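PDB 2EKD: KaiC-like domain-containing protein, which is of unknown function but belongs to a family of the P-loop NTPase clan and probably has a KaiC-like domain. Local coordinates for residues Asn142-Glu147 against Val174-Leu179. Numbering follows the deposited sequence.
Sequences NYVGRE and VVTSIL
V144 packs its two methyl groups against V174 and T176, where the chain leaves helix 165-174. The contact is small, about 113 Å² in all, and V144 supplies the largest share. The side chain of V144 leaves its backbone toward segment 174-179. CG2 comes up to the carbonyl oxygen of V174, with V144 CG2 to V174 O at 3.5 Å. CG1 lies anti to the backbone N (chi1 173°), which carries it to T176, where V144 CG1 and T176 CG2 are 3.9 Å apart. It also lies near the same oxygen, V144 CG1 to V174 O 4.1 Å. The side chains of V144 and T176 pass each other in opposite directions, methyl beside methyl. V174 takes part mainly through its carbonyl; its own side chain stays farther from segment 142-147. The contact is thus van der Waals in kind.

T176 has a divided role. Its methyl faces V144, while OG1, at chi1 52°, sits between the backbone N and the carbonyl carbon. OG1 is satisfied outside the two segments, by hydrogen bonds with T17 N and E16 OE1. V144 also touches T17, so the N-terminal end of strand 17-22 adjoins both residues. A second subunit borders the contact too, with its T57 on V144, its E54 on V174 and its R58 on T176.

V144 and G145 are the two central residues of a type II beta turn from Y143 to R146, whose R146 N to Y143 O hydrogen bond is weak at 3.3 Å. G145 takes the positive phi of that turn (108°). The contact joins two helix-to-strand connections, 130-141 to 149-156 and 165-174 to 177-182, in an alpha/beta fold whose parallel strands lie in the order 149-156, 17-22, 177-182, consistent with the P-loop NTPase clan.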
ATOM      1  N   ASN F 142       5.675  -9.303 -30.192  1.00 22.69           N
ATOM      2  CA  ASN F 142       6.343  -9.372 -31.493  1.00 23.60           C
ATOM      3  C   ASN F 142       6.067 -10.661 -32.269  1.00 23.45           C
ATOM      4  O   ASN F 142       6.212 -10.691 -33.488  1.00 23.56           O
ATOM      5  CB  ASN F 142       7.865  -9.201 -31.348  1.00 26.47           C
ATOM      6  CG  ASN F 142       8.273  -7.765 -31.042  1.00 29.21           C
ATOM      7  OD1 ASN F 142       7.648  -6.812 -31.511  1.00 31.10           O
ATOM      8  ND2 ASN F 142       9.342  -7.606 -30.268  1.00 31.58           N
ATOM      9  N   TYR F 143       5.665 -11.720 -31.574  1.00 23.85           N
ATOM     10  CA  TYR F 143       5.404 -12.986 -32.242  1.00 26.01           C
ATOM     11  C   TYR F 143       3.928 -13.310 -32.389  1.00 27.59           C
ATOM     12  O   TYR F 143       3.571 -14.360 -32.926  1.00 27.11           O
ATOM     13  CB  TYR F 143       6.126 -14.116 -31.511  1.00 27.53           C
ATOM     14  CG  TYR F 143       7.622 -13.930 -31.534  1.00 32.82           C
ATOM     15  CD1 TYR F 143       8.343 -14.048 -32.727  1.00 33.88           C
ATOM     16  CD2 TYR F 143       8.310 -13.555 -30.381  1.00 33.55           C
ATOM     17  CE1 TYR F 143       9.715 -13.789 -32.767  1.00 35.62           C
ATOM     18  CE2 TYR F 143       9.670 -13.294 -30.409  1.00 35.78           C
ATOM     19  CZ  TYR F 143      10.367 -13.411 -31.600  1.00 36.37           C
ATOM     20  OH  TYR F 143      11.711 -13.143 -31.611  1.00 39.97           O
ATOM     21  N   VAL F 144       3.073 -12.413 -31.907  1.00 27.14           N
ATOM     22  CA  VAL F 144       1.638 -12.611 -32.028  1.00 27.84           C
ATOM     23  C   VAL F 144       1.288 -12.561 -33.514  1.00 29.06           C
ATOM     24  O   VAL F 144       1.568 -11.573 -34.195  1.00 30.24           O
ATOM     25  CB  VAL F 144       0.852 -11.506 -31.280  1.00 26.71           C
ATOM     26  CG1 VAL F 144      -0.640 -11.638 -31.564  1.00 24.74           C
ATOM     27  CG2 VAL F 144       1.106 -11.619 -29.782  1.00 24.77           C
ATOM     28  N   GLY F 145       0.697 -13.633 -34.025  1.00 29.90           N
ATOM     29  CA  GLY F 145       0.336 -13.643 -35.427  1.00 30.98           C
ATOM     30  C   GLY F 145       1.159 -14.526 -36.351  1.00 31.89           C
ATOM     31  O   GLY F 145       0.756 -14.725 -37.494  1.00 32.78           O
ATOM     32  N   ARG F 146       2.305 -15.045 -35.911  1.00 33.40           N
ATOM     33  CA  ARG F 146       3.067 -15.909 -36.810  1.00 35.67           C
ATOM     34  C   ARG F 146       2.395 -17.271 -36.820  1.00 35.14           C
ATOM     35  O   ARG F 146       2.322 -17.973 -35.804  1.00 34.14           O
ATOM     36  CB  ARG F 146       4.553 -16.005 -36.424  1.00 38.81           C
ATOM     37  CG  ARG F 146       4.883 -16.640 -35.101  1.00 42.91           C
ATOM     38  CD  ARG F 146       6.406 -16.665 -34.875  1.00 45.31           C
ATOM     39  NE  ARG F 146       7.102 -17.720 -35.621  1.00 45.78           N
ATOM     40  CZ  ARG F 146       7.858 -17.520 -36.699  1.00 47.51           C
ATOM     41  NH1 ARG F 146       8.032 -16.296 -37.184  1.00 49.07           N
ATOM     42  NH2 ARG F 146       8.458 -18.545 -37.289  1.00 45.34           N
ATOM     43  N   GLU F 147       1.884 -17.615 -37.994  1.00 34.36           N
ATOM     44  CA  GLU F 147       1.147 -18.846 -38.211  1.00 33.83           C
ATOM     45  C   GLU F 147       1.908 -20.154 -38.089  1.00 31.61           C
ATOM     46  O   GLU F 147       1.305 -21.220 -38.160  1.00 31.65           O
ATOM     47  CB  GLU F 147       0.451 -18.761 -39.568  1.00 36.07           C
ATOM     48  CG  GLU F 147      -0.476 -17.554 -39.661  1.00 40.96           C
ATOM     49  CD  GLU F 147      -1.159 -17.427 -41.006  1.00 44.49           C
ATOM     50  OE1 GLU F 147      -0.456 -17.220 -42.020  1.00 47.41           O
ATOM     51  OE2 GLU F 147      -2.403 -17.532 -41.050  1.00 46.80           O
ATOM     52  N   VAL F 174      -1.789  -7.745 -25.038  1.00 15.19           N
ATOM     53  CA  VAL F 174      -1.140  -8.175 -26.269  1.00 13.99           C
ATOM     54  C   VAL F 174      -1.440  -9.583 -26.755  1.00 15.02           C
ATOM     55  O   VAL F 174      -1.251  -9.877 -27.938  1.00 15.30           O
ATOM     56  CB  VAL F 174       0.392  -8.008 -26.179  1.00 15.21           C
ATOM     57  CG1 VAL F 174       0.733  -6.556 -25.853  1.00 12.60           C
ATOM     58  CG2 VAL F 174       0.960  -8.949 -25.131  1.00 14.30           C
ATOM     59  N   VAL F 175      -1.898 -10.462 -25.867  1.00 14.06           N
ATOM     60  CA  VAL F 175      -2.203 -11.820 -26.291  1.00 12.90           C
ATOM     61  C   VAL F 175      -3.587 -11.894 -26.941  1.00 14.08           C
ATOM     62  O   VAL F 175      -4.408 -10.990 -26.760  1.00 14.28           O
ATOM     63  CB  VAL F 175      -2.115 -12.820 -25.104  1.00 14.96           C
ATOM     64  CG1 VAL F 175      -0.712 -12.765 -24.493  1.00 11.45           C
ATOM     65  CG2 VAL F 175      -3.185 -12.509 -24.056  1.00 12.26           C
ATOM     66  N   THR F 176      -3.838 -12.962 -27.697  1.00 13.49           N
ATOM     67  CA  THR F 176      -5.121 -13.144 -28.378  1.00 14.95           C
ATOM     68  C   THR F 176      -6.157 -13.913 -27.553  1.00 15.90           C
ATOM     69  O   THR F 176      -7.359 -13.762 -27.765  1.00 14.45           O
ATOM     70  CB  THR F 176      -4.942 -13.861 -29.742  1.00 16.32           C
ATOM     71  OG1 THR F 176      -4.185 -15.065 -29.557  1.00 19.62           O
ATOM     72  CG2 THR F 176      -4.220 -12.958 -30.728  1.00 17.53           C
ATOM     73  N   SER F 177      -5.693 -14.749 -26.629  1.00 15.34           N
ATOM     74  CA  SER F 177      -6.601 -15.510 -25.774  1.00 17.03           C
ATOM     75  C   SER F 177      -6.007 -15.645 -24.382  1.00 15.57           C
ATOM     76  O   SER F 177      -4.782 -15.697 -24.213  1.00 13.57           O
ATOM     77  CB  SER F 177      -6.866 -16.914 -26.336  1.00 18.87           C
ATOM     78  OG  SER F 177      -7.894 -16.913 -27.315  1.00 25.17           O
ATOM     79  N   ILE F 178      -6.879 -15.689 -23.384  1.00 14.12           N
ATOM     80  CA  ILE F 178      -6.434 -15.838 -22.007  1.00 15.90           C
ATOM     81  C   ILE F 178      -7.204 -16.955 -21.327  1.00 16.85           C
ATOM     82  O   ILE F 178      -8.433 -16.982 -21.364  1.00 18.32           O
ATOM     83  CB  ILE F 178      -6.639 -14.547 -21.187  1.00 15.09           C
ATOM     84  CG1 ILE F 178      -5.820 -13.404 -21.802  1.00 15.51           C
ATOM     85  CG2 ILE F 178      -6.239 -14.795 -19.733  1.00 13.24           C
ATOM     86  CD1 ILE F 178      -6.063 -12.044 -21.158  1.00 15.07           C
ATOM     87  N   LEU F 179      -6.467 -17.880 -20.727  1.00 16.99           N
ATOM     88  CA  LEU F 179      -7.059 -18.987 -19.997  1.00 18.42           C
ATOM     89  C   LEU F 179      -6.638 -18.857 -18.545  1.00 20.11           C
ATOM     90  O   LEU F 179      -5.494 -18.499 -18.251  1.00 20.31           O
ATOM     91  CB  LEU F 179      -6.566 -20.336 -20.530  1.00 19.06           C
ATOM     92  CG  LEU F 179      -6.927 -20.711 -21.972  1.00 24.09           C
ATOM     93  CD1 LEU F 179      -6.411 -22.112 -22.273  1.00 21.63           C
ATOM     94  CD2 LEU F 179      -8.440 -20.643 -22.164  1.00 25.53           C
TER